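Local structure of rhamnosidase B (Bacillus sp., 2OKX) at residues Val51-Asn55 and Arg87-Ala91; Val54-Val59 and Ile78-Arg83; Ala40-Ala46 and Leu111-Ala117. The protein is a family 78 glycoside hydrolase that hydrolyses alpha-L-rhamnosides, probably releasing terminal L-rhamnose by an inverting mechanism. All blocks are in the same frame, centred on the assembly; numbering follows the deposited sequence.

All three contacts lie in the N-terminal beta domain, about 30 Å from the centre of the chain. Contacts 1 and 2 share Val54 and Asn55, and their centres are about 6 Å apart. Contact 1 pairs two strands of one sheet, and contact 2 ties the turn after the first of them to a loop. Contact 3 belongs to a second sheet, its centre about 11 Å from contact 1 and 13 Å from contact 2. The two sheets meet where Ile90 CD1 lies 3.5 Å from Ile115 CD1. From the contact 2 loop, Ile78 CD1 reaches Ile115 CD1 at 3.8 Å. A glycerol, probably from crystallisation, sits about 4 Å from the side chain of Phe53.

Contact 1: residues Val51-Asn55 and Arg87-Ala91; sequences VLFVN and RNTIA
The Phe53 ring has the carbonyl O of Ala91 at its edge, in the ring plane. Thr89 OG1 lies over one face of the Arg87 guanidinium, near its rim, while Arg87 NH1 bonds Pro166 O. The amides of Asn55 and Asn88 meet with their planes 49° apart. Asn55 ND2 gives a nearly straight hydrogen bond of 2.8 Å to Asn88 OD1. It arrives in the carbonyl plane of Asn88, on a lone pair, and Asn88 OD1 lies close to the amide plane of Asn55. The other branch, Asn55 OD1, accepts from Thr89 N at 3.0 Å, with the donor well above the carbonyl plane. CG of Asn55 stands beside its own backbone N (chi1 -75°), which turns the amide toward the strand 87-91. Held at both ends, this amide cannot turn freely. Gln81 O is a second acceptor for ND2, and Asn88 OD1 also receives Arg83 N.

The backbones run antiparallel. Phe53 and Ala91 form a hydrogen-bonded pair, with Phe53 N to Ala91 O at 2.8 Å and Ala91 N to Phe53 O at 3.0 Å. Asn55 N donates to Thr89 O at 2.7 Å, just past the strand end. On the face of Phe53, its CB meets Ala91 CB at 3.9 Å. On the other face, Ile90 CD1 touches both methyls of Val54, with CG1 at 4.0 Å. Ile90 CG2 meets Leu52 CD1. Leu42 of strand 41-47, in the facing sheet, covers this apolar face. The contact joins neighbouring strands 49-54 and 87-96 of an antiparallel sheet, consistent with the beta-sandwich N-terminal domain of family 78 rhamnosidases.

Contact 2: residues Val54-Val59 and Ile78-Arg83; sequences VNGEQV and IGGQLR
Gln81 bends at chi2 (82°), while Glu57 reaches across to it with CG opposite its backbone N (chi1 -176°) and an extended chain. The two side chains cross at about a right angle. Glu57 OE2 comes 3.3 Å from Gln81 CG. It also lies 2.9 Å from Gln81 OE1; both are acceptors, so this close approach is not a hydrogen bond. Val59 CG2 packs on the same amide end, 3.8 Å from Gln81 OE1. Nearer the backbone, Gln81 CB rests on Val54 CG1 at 3.6 Å. The other methyl of Val54, CG2, meets Ile78 CG2 at 4.0 Å.

Residues Val54 to Glu57 form a type I' beta turn, the tight link of a beta hairpin between strands 49-54 and 57-62. Val54 and Glu57 close it with backbone bonds in both directions. Gly56 suits it, since a CB at its backbone angles would jam against the carbonyl O of Asn55. From this turn the Asn55 side chain points toward the loop 78-83, where its ND2 gives a bent hydrogen bond of 2.7 Å to Gln81 O. That donor is tilted out of the carbonyl plane. Arg83 runs extended past Asn55 in the opposite direction. Its guanidinium stacks on the Asn55 amide with the planes 11° apart, and Arg83 NE lies 3.7 Å from Asn55 CG. Within the loop, Ile78 O accepts from both Gln81 N and Leu82 N.

Contact 3: residues Ala40-Ala46 and Leu111-Ala117; sequences AMLHITA and LIAEIEA
Residues 41-46 and 111-117 run antiparallel at 168°, joined by six backbone hydrogen bonds through the pairs Met41-Glu116, His43-Glu114 and Thr45-Ile112. On the apolar face, Leu42 CG meets Ile115 CG1 at 3.8 Å. Ile44 CD1 touches Leu111 CD1 at 3.7 Å, and Ala113 CB lies 4.0 Å from Ile44 CB. Ile115 CG1 stands beside its backbone N (chi1 -65°), on the side of Leu42. Ile115 CD1 also touches Ile90 and Ile78. With an alanine here instead of Ile115, a gap is likely to open beside Leu42, and Ile90 to lose a packing partner.

On the other face, Thr45 CG2 and Ile112 CG2 are 3.2 Å apart, an unusually close approach that may be strained. A water lies in the plane of the His43 ring at its edge, 2.8 Å from His43 NE2, and donates to Glu116 OE1. The His43 ring and Glu116 carboxylate planes are perpendicular. Ser75 holds His43 ND1. Glu114 accepts from Asn7 N through OE1 and forms a salt bridge with Arg4 through OE2. In the mixed sheet, strand 41-47 lies between 110-117 and 70-77, and 120-124 flanks 110-117. The apolar face packs on strand 87-96 of the other sheet.

Contact 1: residues Val51-Asn55 and Arg87-Ala91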
ATOM      1  N   VAL A  51     -19.906   2.437   1.680  1.00 22.48           N
ATOM      2  CA  VAL A  51     -20.331   2.153   0.314  1.00 23.80           C
ATOM      3  C   VAL A  51     -21.748   2.740   0.270  1.00 24.57           C
ATOM      4  O   VAL A  51     -22.631   2.305   1.015  1.00 26.04           O
ATOM      5  CB  VAL A  51     -20.398   0.651   0.005  1.00 23.55           C
ATOM      6  CG1 VAL A  51     -20.935   0.455  -1.408  1.00 25.31           C
ATOM      7  CG2 VAL A  51     -19.010   0.020   0.127  1.00 22.14           C
ATOM      8  N   LEU A  52     -21.955   3.731  -0.591  1.00 24.85           N
ATOM      9  CA  LEU A  52     -23.244   4.414  -0.695  1.00 25.12           C
ATOM     10  C   LEU A  52     -24.179   3.941  -1.802  1.00 27.14           C
ATOM     11  O   LEU A  52     -23.761   3.751  -2.949  1.00 26.54           O
ATOM     12  CB  LEU A  52     -23.006   5.917  -0.865  1.00 23.23           C
ATOM     13  CG  LEU A  52     -24.221   6.800  -1.180  1.00 24.59           C
ATOM     14  CD1 LEU A  52     -25.147   6.853   0.033  1.00 22.93           C
ATOM     15  CD2 LEU A  52     -23.749   8.204  -1.554  1.00 23.92           C
ATOM     16  N   PHE A  53     -25.452   3.773  -1.444  1.00 27.24           N
ATOM     17  CA  PHE A  53     -26.490   3.353  -2.379  1.00 27.21           C
ATOM     18  C   PHE A  53     -27.647   4.350  -2.334  1.00 29.28           C
ATOM     19  O   PHE A  53     -28.083   4.759  -1.255  1.00 29.35           O
ATOM     20  CB  PHE A  53     -27.044   1.972  -2.020  1.00 27.82           C
ATOM     21  CG  PHE A  53     -26.037   0.863  -2.093  1.00 27.31           C
ATOM     22  CD1 PHE A  53     -25.184   0.609  -1.024  1.00 27.90           C
ATOM     23  CD2 PHE A  53     -25.959   0.052  -3.221  1.00 27.13           C
ATOM     24  CE1 PHE A  53     -24.272  -0.443  -1.075  1.00 27.41           C
ATOM     25  CE2 PHE A  53     -25.050  -1.002  -3.282  1.00 27.02           C
ATOM     26  CZ  PHE A  53     -24.206  -1.249  -2.207  1.00 28.81           C
ATOM     27  N   VAL A  54     -28.132   4.751  -3.503  1.00 27.68           N
ATOM     28  CA  VAL A  54     -29.259   5.673  -3.576  1.00 27.99           C
ATOM     29  C   VAL A  54     -30.312   4.995  -4.434  1.00 28.26           C
ATOM     30  O   VAL A  54     -30.124   4.805  -5.637  1.00 28.32           O
ATOM     31  CB  VAL A  54     -28.866   7.022  -4.206  1.00 27.82           C
ATOM     32  CG1 VAL A  54     -30.083   7.933  -4.275  1.00 27.18           C
ATOM     33  CG2 VAL A  54     -27.768   7.684  -3.382  1.00 27.99           C
ATOM     34  N   ASN A  55     -31.414   4.617  -3.797  1.00 28.03           N
ATOM     35  CA  ASN A  55     -32.502   3.929  -4.471  1.00 27.94           C
ATOM     36  C   ASN A  55     -32.019   2.616  -5.064  1.00 27.98           C
ATOM     37  O   ASN A  55     -32.452   2.208  -6.140  1.00 30.11           O
ATOM     38  CB  ASN A  55     -33.121   4.820  -5.553  1.00 27.84           C
ATOM     39  CG  ASN A  55     -33.993   5.911  -4.968  1.00 29.67           C
ATOM     40  OD1 ASN A  55     -34.837   5.644  -4.112  1.00 31.00           O
ATOM     41  ND2 ASN A  55     -33.800   7.141  -5.424  1.00 28.79           N
ATOM     42  N   ARG A  87     -41.279   8.408  -2.648  1.00 39.28           N
ATOM     43  CA  ARG A  87     -40.402   7.929  -1.587  1.00 41.79           C
ATOM     44  C   ARG A  87     -39.065   7.459  -2.147  1.00 41.14           C
ATOM     45  O   ARG A  87     -39.017   6.698  -3.113  1.00 40.30           O
ATOM     46  CB  ARG A  87     -41.080   6.787  -0.823  1.00 44.04           C
ATOM     47  CG  ARG A  87     -40.161   6.017   0.115  1.00 48.00           C
ATOM     48  CD  ARG A  87     -40.955   5.028   0.955  1.00 51.61           C
ATOM     49  NE  ARG A  87     -40.103   4.031   1.599  1.00 55.56           N
ATOM     50  CZ  ARG A  87     -39.469   3.059   0.951  1.00 58.09           C
ATOM     51  NH1 ARG A  87     -38.711   2.196   1.618  1.00 59.62           N
ATOM     52  NH2 ARG A  87     -39.594   2.944  -0.366  1.00 60.00           N
ATOM     53  N   ASN A  88     -37.988   7.930  -1.528  1.00 40.84           N
ATOM     54  CA  ASN A  88     -36.629   7.587  -1.927  1.00 40.35           C
ATOM     55  C   ASN A  88     -35.943   6.862  -0.778  1.00 40.28           C
ATOM     56  O   ASN A  88     -36.258   7.100   0.387  1.00 38.60           O
ATOM     57  CB  ASN A  88     -35.850   8.857  -2.270  1.00 40.05           C
ATOM     58  CG  ASN A  88     -36.246   9.441  -3.612  1.00 42.90           C
ATOM     59  OD1 ASN A  88     -35.653   9.118  -4.639  1.00 42.01           O
ATOM     60  ND2 ASN A  88     -37.262  10.296  -3.610  1.00 42.43           N
ATOM     61  N   THR A  89     -35.004   5.981  -1.109  1.00 39.14           N
ATOM     62  CA  THR A  89     -34.289   5.226  -0.091  1.00 38.79           C
ATOM     63  C   THR A  89     -32.774   5.378  -0.169  1.00 37.87           C
ATOM     64  O   THR A  89     -32.174   5.233  -1.237  1.00 37.62           O
ATOM     65  CB  THR A  89     -34.620   3.730  -0.187  1.00 40.77           C
ATOM     66  OG1 THR A  89     -36.034   3.545  -0.040  1.00 42.60           O
ATOM     67  CG2 THR A  89     -33.889   2.950   0.902  1.00 41.75           C
ATOM     68  N   ILE A  90     -32.164   5.677   0.975  1.00 35.53           N
ATOM     69  CA  ILE A  90     -30.718   5.814   1.072  1.00 32.86           C
ATOM     70  C   ILE A  90     -30.238   4.617   1.877  1.00 32.33           C
ATOM     71  O   ILE A  90     -30.750   4.353   2.968  1.00 32.32           O
ATOM     72  CB  ILE A  90     -30.301   7.097   1.817  1.00 32.51           C
ATOM     73  CG1 ILE A  90     -30.909   8.326   1.140  1.00 33.35           C
ATOM     74  CG2 ILE A  90     -28.783   7.205   1.844  1.00 31.28           C
ATOM     75  CD1 ILE A  90     -30.480   8.513  -0.307  1.00 35.65           C
ATOM     76  N   ALA A  91     -29.272   3.885   1.333  1.00 30.51           N
ATOM     77  CA  ALA A  91     -28.730   2.712   2.008  1.00 28.29           C
ATOM     78  C   ALA A  91     -27.218   2.831   2.064  1.00 29.76           C
ATOM     79  O   ALA A  91     -26.580   3.241   1.092  1.00 29.58           O
ATOM     80  CB  ALA A  91     -29.128   1.450   1.266  1.00 28.13           C
TER

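Contact 2: residues Val54-Val59 and Ile78-Arg83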
ATOM      1  N   VAL A  54     -28.132   4.751  -3.503  1.00 27.68           N
ATOM      2  CA  VAL A  54     -29.259   5.673  -3.576  1.00 27.99           C
ATOM      3  C   VAL A  54     -30.312   4.995  -4.434  1.00 28.26           C
ATOM      4  O   VAL A  54     -30.124   4.805  -5.637  1.00 28.32           O
ATOM      5  CB  VAL A  54     -28.866   7.022  -4.206  1.00 27.82           C
ATOM      6  CG1 VAL A  54     -30.083   7.933  -4.275  1.00 27.18           C
ATOM      7  CG2 VAL A  54     -27.768   7.684  -3.382  1.00 27.99           C
ATOM      8  N   ASN A  55     -31.414   4.617  -3.797  1.00 28.03           N
ATOM      9  CA  ASN A  55     -32.502   3.929  -4.471  1.00 27.94           C
ATOM     10  C   ASN A  55     -32.019   2.616  -5.064  1.00 27.98           C
ATOM     11  O   ASN A  55     -32.452   2.208  -6.140  1.00 30.11           O
ATOM     12  CB  ASN A  55     -33.121   4.820  -5.553  1.00 27.84           C
ATOM     13  CG  ASN A  55     -33.993   5.911  -4.968  1.00 29.67           C
ATOM     14  OD1 ASN A  55     -34.837   5.644  -4.112  1.00 31.00           O
ATOM     15  ND2 ASN A  55     -33.800   7.141  -5.424  1.00 28.79           N
ATOM     16  N   GLY A  56     -31.112   1.960  -4.345  1.00 27.17           N
ATOM     17  CA  GLY A  56     -30.590   0.680  -4.783  1.00 26.85           C
ATOM     18  C   GLY A  56     -29.348   0.750  -5.648  1.00 26.94           C
ATOM     19  O   GLY A  56     -28.640  -0.243  -5.796  1.00 28.06           O
ATOM     20  N   GLU A  57     -29.077   1.917  -6.215  1.00 26.85           N
ATOM     21  CA  GLU A  57     -27.915   2.090  -7.081  1.00 28.17           C
ATOM     22  C   GLU A  57     -26.665   2.497  -6.300  1.00 26.46           C
ATOM     23  O   GLU A  57     -26.690   3.466  -5.539  1.00 24.88           O
ATOM     24  CB  GLU A  57     -28.224   3.145  -8.144  1.00 29.63           C
ATOM     25  CG  GLU A  57     -27.127   3.340  -9.177  1.00 35.21           C
ATOM     26  CD  GLU A  57     -27.471   4.423 -10.187  1.00 37.75           C
ATOM     27  OE1 GLU A  57     -28.559   4.343 -10.801  1.00 37.38           O
ATOM     28  OE2 GLU A  57     -26.651   5.352 -10.369  1.00 39.19           O
ATOM     29  N   GLN A  58     -25.574   1.760  -6.490  1.00 24.98           N
ATOM     30  CA  GLN A  58     -24.325   2.081  -5.806  1.00 25.95           C
ATOM     31  C   GLN A  58     -23.790   3.378  -6.401  1.00 26.54           C
ATOM     32  O   GLN A  58     -23.534   3.462  -7.606  1.00 27.44           O
ATOM     33  CB  GLN A  58     -23.304   0.965  -5.999  1.00 27.86           C
ATOM     34  CG  GLN A  58     -22.127   1.054  -5.046  1.00 30.87           C
ATOM     35  CD  GLN A  58     -21.019   0.101  -5.414  1.00 35.05           C
ATOM     36  OE1 GLN A  58     -20.149   0.424  -6.225  1.00 37.03           O
ATOM     37  NE2 GLN A  58     -21.049  -1.091  -4.834  1.00 37.69           N
ATOM     38  N   VAL A  59     -23.622   4.390  -5.560  1.00 23.84           N
ATOM     39  CA  VAL A  59     -23.158   5.685  -6.025  1.00 24.07           C
ATOM     40  C   VAL A  59     -21.676   5.981  -5.793  1.00 24.90           C
ATOM     41  O   VAL A  59     -21.035   6.617  -6.627  1.00 25.65           O
ATOM     42  CB  VAL A  59     -24.002   6.814  -5.388  1.00 23.21           C
ATOM     43  CG1 VAL A  59     -23.422   8.170  -5.737  1.00 22.78           C
ATOM     44  CG2 VAL A  59     -25.441   6.713  -5.881  1.00 23.48           C
ATOM     45  N   ILE A  78     -26.769  13.723  -6.409  1.00 26.98           N
ATOM     46  CA  ILE A  78     -27.584  12.536  -6.655  1.00 27.66           C
ATOM     47  C   ILE A  78     -28.817  12.776  -7.520  1.00 28.60           C
ATOM     48  O   ILE A  78     -29.739  11.963  -7.522  1.00 29.11           O
ATOM     49  CB  ILE A  78     -28.050  11.892  -5.330  1.00 29.50           C
ATOM     50  CG1 ILE A  78     -28.811  12.924  -4.490  1.00 30.05           C
ATOM     51  CG2 ILE A  78     -26.852  11.344  -4.566  1.00 27.83           C
ATOM     52  CD1 ILE A  78     -29.433  12.352  -3.238  1.00 32.32           C
ATOM     53  N   GLY A  79     -28.828  13.877  -8.262  1.00 30.92           N
ATOM     54  CA  GLY A  79     -29.969  14.179  -9.109  1.00 32.56           C
ATOM     55  C   GLY A  79     -30.294  13.054 -10.072  1.00 35.03           C
ATOM     56  O   GLY A  79     -31.448  12.874 -10.468  1.00 36.21           O
ATOM     57  N   GLY A  80     -29.273  12.285 -10.437  1.00 35.09           N
ATOM     58  CA  GLY A  80     -29.463  11.185 -11.361  1.00 34.19           C
ATOM     59  C   GLY A  80     -30.175   9.984 -10.776  1.00 34.63           C
ATOM     60  O   GLY A  80     -30.852   9.256 -11.500  1.00 35.84           O
ATOM     61  N   GLN A  81     -30.030   9.763  -9.474  1.00 33.68           N
ATOM     62  CA  GLN A  81     -30.677   8.625  -8.831  1.00 33.65           C
ATOM     63  C   GLN A  81     -31.956   9.019  -8.097  1.00 34.01           C
ATOM     64  O   GLN A  81     -32.734   8.158  -7.690  1.00 33.27           O
ATOM     65  CB  GLN A  81     -29.719   7.948  -7.839  1.00 33.09           C
ATOM     66  CG  GLN A  81     -28.474   7.328  -8.466  1.00 32.46           C
ATOM     67  CD  GLN A  81     -27.363   8.336  -8.724  1.00 33.50           C
ATOM     68  OE1 GLN A  81     -26.329   7.999  -9.307  1.00 34.71           O
ATOM     69  NE2 GLN A  81     -27.564   9.571  -8.285  1.00 31.68           N
ATOM     70  N   LEU A  82     -32.173  10.320  -7.944  1.00 36.17           N
ATOM     71  CA  LEU A  82     -33.341  10.838  -7.235  1.00 38.92           C
ATOM     72  C   LEU A  82     -34.667  10.630  -7.975  1.00 39.26           C
ATOM     73  O   LEU A  82     -34.765  10.865  -9.180  1.00 39.68           O
ATOM     74  CB  LEU A  82     -33.135  12.331  -6.948  1.00 40.46           C
ATOM     75  CG  LEU A  82     -33.986  13.023  -5.877  1.00 43.25           C
ATOM     76  CD1 LEU A  82     -33.448  14.429  -5.657  1.00 43.37           C
ATOM     77  CD2 LEU A  82     -35.445  13.071  -6.294  1.00 44.93           C
ATOM     78  N   ARG A  83     -35.683  10.192  -7.233  1.00 38.58           N
ATOM     79  CA  ARG A  83     -37.018   9.957  -7.776  1.00 38.53           C
ATOM     80  C   ARG A  83     -37.949  11.051  -7.253  1.00 39.49           C
ATOM     81  O   ARG A  83     -38.482  10.947  -6.148  1.00 38.88           O
ATOM     82  CB  ARG A  83     -37.536   8.590  -7.328  1.00 39.28           C
ATOM     83  CG  ARG A  83     -36.658   7.417  -7.729  1.00 38.75           C
ATOM     84  CD  ARG A  83     -37.220   6.114  -7.186  1.00 39.66           C
ATOM     85  NE  ARG A  83     -36.449   4.956  -7.630  1.00 40.05           N
ATOM     86  CZ  ARG A  83     -36.754   3.696  -7.337  1.00 40.31           C
ATOM     87  NH1 ARG A  83     -37.819   3.421  -6.594  1.00 39.89           N
ATOM     88  NH2 ARG A  83     -35.999   2.707  -7.795  1.00 41.13           N
TER

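Contact 3: residues Ala40-Ala46 and Leu111-Ala117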
ATOM      1  N   ALA A  40     -29.436  18.274  -5.930  1.00 35.84           N
ATOM      2  CA  ALA A  40     -29.683  17.585  -4.676  1.00 34.42           C
ATOM      3  C   ALA A  40     -28.347  16.973  -4.267  1.00 34.59           C
ATOM      4  O   ALA A  40     -27.896  15.995  -4.863  1.00 33.32           O
ATOM      5  CB  ALA A  40     -30.731  16.499  -4.870  1.00 32.77           C
ATOM      6  N   MET A  41     -27.714  17.566  -3.261  1.00 32.90           N
ATOM      7  CA  MET A  41     -26.422  17.093  -2.785  1.00 31.70           C
ATOM      8  C   MET A  41     -26.542  16.175  -1.572  1.00 32.51           C
ATOM      9  O   MET A  41     -27.356  16.409  -0.675  1.00 33.28           O
ATOM     10  CB  MET A  41     -25.523  18.280  -2.422  1.00 30.64           C
ATOM     11  CG  MET A  41     -25.239  19.242  -3.567  1.00 30.51           C
ATOM     12  SD  MET A  41     -24.513  18.420  -5.007  1.00 30.17           S
ATOM     13  CE  MET A  41     -22.839  18.094  -4.405  1.00 27.64           C
ATOM     14  N   LEU A  42     -25.723  15.128  -1.560  1.00 29.97           N
ATOM     15  CA  LEU A  42     -25.696  14.179  -0.457  1.00 29.46           C
ATOM     16  C   LEU A  42     -24.289  14.240   0.126  1.00 30.81           C
ATOM     17  O   LEU A  42     -23.319  13.813  -0.507  1.00 29.88           O
ATOM     18  CB  LEU A  42     -26.013  12.766  -0.953  1.00 25.61           C
ATOM     19  CG  LEU A  42     -26.294  11.701   0.112  1.00 26.17           C
ATOM     20  CD1 LEU A  42     -26.936  10.482  -0.532  1.00 24.08           C
ATOM     21  CD2 LEU A  42     -25.000  11.316   0.821  1.00 25.98           C
ATOM     22  N   HIS A  43     -24.187  14.797   1.329  1.00 29.22           N
ATOM     23  CA  HIS A  43     -22.917  14.945   2.028  1.00 28.37           C
ATOM     24  C   HIS A  43     -22.778  13.784   2.998  1.00 27.75           C
ATOM     25  O   HIS A  43     -23.688  13.509   3.778  1.00 28.66           O
ATOM     26  CB  HIS A  43     -22.907  16.272   2.778  1.00 28.15           C
ATOM     27  CG  HIS A  43     -23.284  17.443   1.924  1.00 27.40           C
ATOM     28  ND1 HIS A  43     -22.422  18.007   1.007  1.00 26.58           N
ATOM     29  CD2 HIS A  43     -24.436  18.151   1.843  1.00 27.02           C
ATOM     30  CE1 HIS A  43     -23.025  19.013   0.400  1.00 26.86           C
ATOM     31  NE2 HIS A  43     -24.249  19.122   0.890  1.00 28.47           N
ATOM     32  N   ILE A  44     -21.632  13.112   2.965  1.00 27.63           N
ATOM     33  CA  ILE A  44     -21.442  11.945   3.812  1.00 26.91           C
ATOM     34  C   ILE A  44     -20.000  11.603   4.172  1.00 26.87           C
ATOM     35  O   ILE A  44     -19.058  11.921   3.441  1.00 25.95           O
ATOM     36  CB  ILE A  44     -22.063  10.702   3.120  1.00 29.34           C
ATOM     37  CG1 ILE A  44     -21.801   9.433   3.934  1.00 27.49           C
ATOM     38  CG2 ILE A  44     -21.476  10.550   1.716  1.00 30.20           C
ATOM     39  CD1 ILE A  44     -22.414   8.180   3.318  1.00 29.67           C
ATOM     40  N   THR A  45     -19.847  10.963   5.325  1.00 26.16           N
ATOM     41  CA  THR A  45     -18.558  10.481   5.796  1.00 25.72           C
ATOM     42  C   THR A  45     -18.881   9.367   6.778  1.00 25.68           C
ATOM     43  O   THR A  45     -20.016   9.251   7.239  1.00 26.56           O
ATOM     44  CB  THR A  45     -17.706  11.577   6.478  1.00 26.16           C
ATOM     45  OG1 THR A  45     -16.374  11.080   6.664  1.00 25.99           O
ATOM     46  CG2 THR A  45     -18.281  11.958   7.835  1.00 26.73           C
ATOM     47  N   ALA A  46     -17.902   8.525   7.073  1.00 25.32           N
ATOM     48  CA  ALA A  46     -18.129   7.426   7.992  1.00 24.64           C
ATOM     49  C   ALA A  46     -16.824   6.953   8.605  1.00 24.69           C
ATOM     50  O   ALA A  46     -15.742   7.366   8.193  1.00 26.16           O
ATOM     51  CB  ALA A  46     -18.808   6.275   7.271  1.00 24.67           C
ATOM     52  N   LEU A 111     -21.744   6.778  11.134  1.00 29.16           N
ATOM     53  CA  LEU A 111     -22.178   7.244   9.830  1.00 28.79           C
ATOM     54  C   LEU A 111     -22.942   8.549   9.989  1.00 30.34           C
ATOM     55  O   LEU A 111     -23.782   8.681  10.880  1.00 30.41           O
ATOM     56  CB  LEU A 111     -23.099   6.221   9.169  1.00 29.09           C
ATOM     57  CG  LEU A 111     -23.843   6.746   7.933  1.00 30.36           C
ATOM     58  CD1 LEU A 111     -22.853   7.017   6.811  1.00 30.08           C
ATOM     59  CD2 LEU A 111     -24.888   5.730   7.491  1.00 30.04           C
ATOM     60  N   ILE A 112     -22.635   9.516   9.136  1.00 29.64           N
ATOM     61  CA  ILE A 112     -23.330  10.791   9.148  1.00 29.63           C
ATOM     62  C   ILE A 112     -23.553  11.187   7.689  1.00 30.55           C
ATOM     63  O   ILE A 112     -22.606  11.263   6.902  1.00 28.93           O
ATOM     64  CB  ILE A 112     -22.526  11.884   9.899  1.00 29.69           C
ATOM     65  CG1 ILE A 112     -23.365  13.159   9.998  1.00 29.04           C
ATOM     66  CG2 ILE A 112     -21.202  12.153   9.199  1.00 29.21           C
ATOM     67  CD1 ILE A 112     -22.789  14.204  10.926  1.00 27.47           C
ATOM     68  N   ALA A 113     -24.815  11.404   7.330  1.00 29.22           N
ATOM     69  CA  ALA A 113     -25.168  11.768   5.965  1.00 30.77           C
ATOM     70  C   ALA A 113     -26.362  12.704   5.938  1.00 31.91           C
ATOM     71  O   ALA A 113     -27.261  12.609   6.773  1.00 33.15           O
ATOM     72  CB  ALA A 113     -25.470  10.514   5.154  1.00 29.13           C
ATOM     73  N   GLU A 114     -26.372  13.602   4.963  1.00 33.61           N
ATOM     74  CA  GLU A 114     -27.456  14.562   4.836  1.00 34.10           C
ATOM     75  C   GLU A 114     -27.680  14.935   3.377  1.00 34.25           C
ATOM     76  O   GLU A 114     -26.727  15.222   2.651  1.00 32.82           O
ATOM     77  CB  GLU A 114     -27.118  15.819   5.640  1.00 33.95           C
ATOM     78  CG  GLU A 114     -28.258  16.814   5.771  1.00 36.85           C
ATOM     79  CD  GLU A 114     -27.810  18.113   6.408  1.00 36.65           C
ATOM     80  OE1 GLU A 114     -27.044  18.054   7.392  1.00 37.48           O
ATOM     81  OE2 GLU A 114     -28.227  19.190   5.933  1.00 39.30           O
ATOM     82  N   ILE A 115     -28.941  14.916   2.952  1.00 34.42           N
ATOM     83  CA  ILE A 115     -29.294  15.285   1.588  1.00 35.80           C
ATOM     84  C   ILE A 115     -29.859  16.697   1.643  1.00 38.23           C
ATOM     85  O   ILE A 115     -30.805  16.966   2.383  1.00 39.18           O
ATOM     86  CB  ILE A 115     -30.353  14.338   0.992  1.00 35.65           C
ATOM     87  CG1 ILE A 115     -29.773  12.929   0.867  1.00 35.30           C
ATOM     88  CG2 ILE A 115     -30.801  14.851  -0.370  1.00 34.16           C
ATOM     89  CD1 ILE A 115     -30.726  11.927   0.262  1.00 38.11           C
ATOM     90  N   GLU A 116     -29.270  17.595   0.863  1.00 39.53           N
ATOM     91  CA  GLU A 116     -29.698  18.983   0.841  1.00 42.43           C
ATOM     92  C   GLU A 116     -29.979  19.459  -0.576  1.00 43.16           C
ATOM     93  O   GLU A 116     -29.270  19.102  -1.519  1.00 42.43           O
ATOM     94  CB  GLU A 116     -28.622  19.865   1.482  1.00 44.81           C
ATOM     95  CG  GLU A 116     -28.926  21.355   1.468  1.00 51.25           C
ATOM     96  CD  GLU A 116     -27.880  22.174   2.209  1.00 54.19           C
ATOM     97  OE1 GLU A 116     -26.695  22.141   1.811  1.00 55.82           O
ATOM     98  OE2 GLU A 116     -28.242  22.852   3.194  1.00 56.86           O
ATOM     99  N   ALA A 117     -31.023  20.268  -0.715  1.00 43.13           N
ATOM    100  CA  ALA A 117     -31.412  20.810  -2.007  1.00 44.48           C
ATOM    101  C   ALA A 117     -32.156  22.122  -1.804  1.00 46.68           C
ATOM    102  O   ALA A 117     -33.117  22.191  -1.033  1.00 46.13           O
ATOM    103  CB  ALA A 117     -32.294  19.817  -2.745  1.00 43.51           C
TER
HETATM  104  O   HOH W   1     -25.888  21.031  -0.287  1.00 36.50           O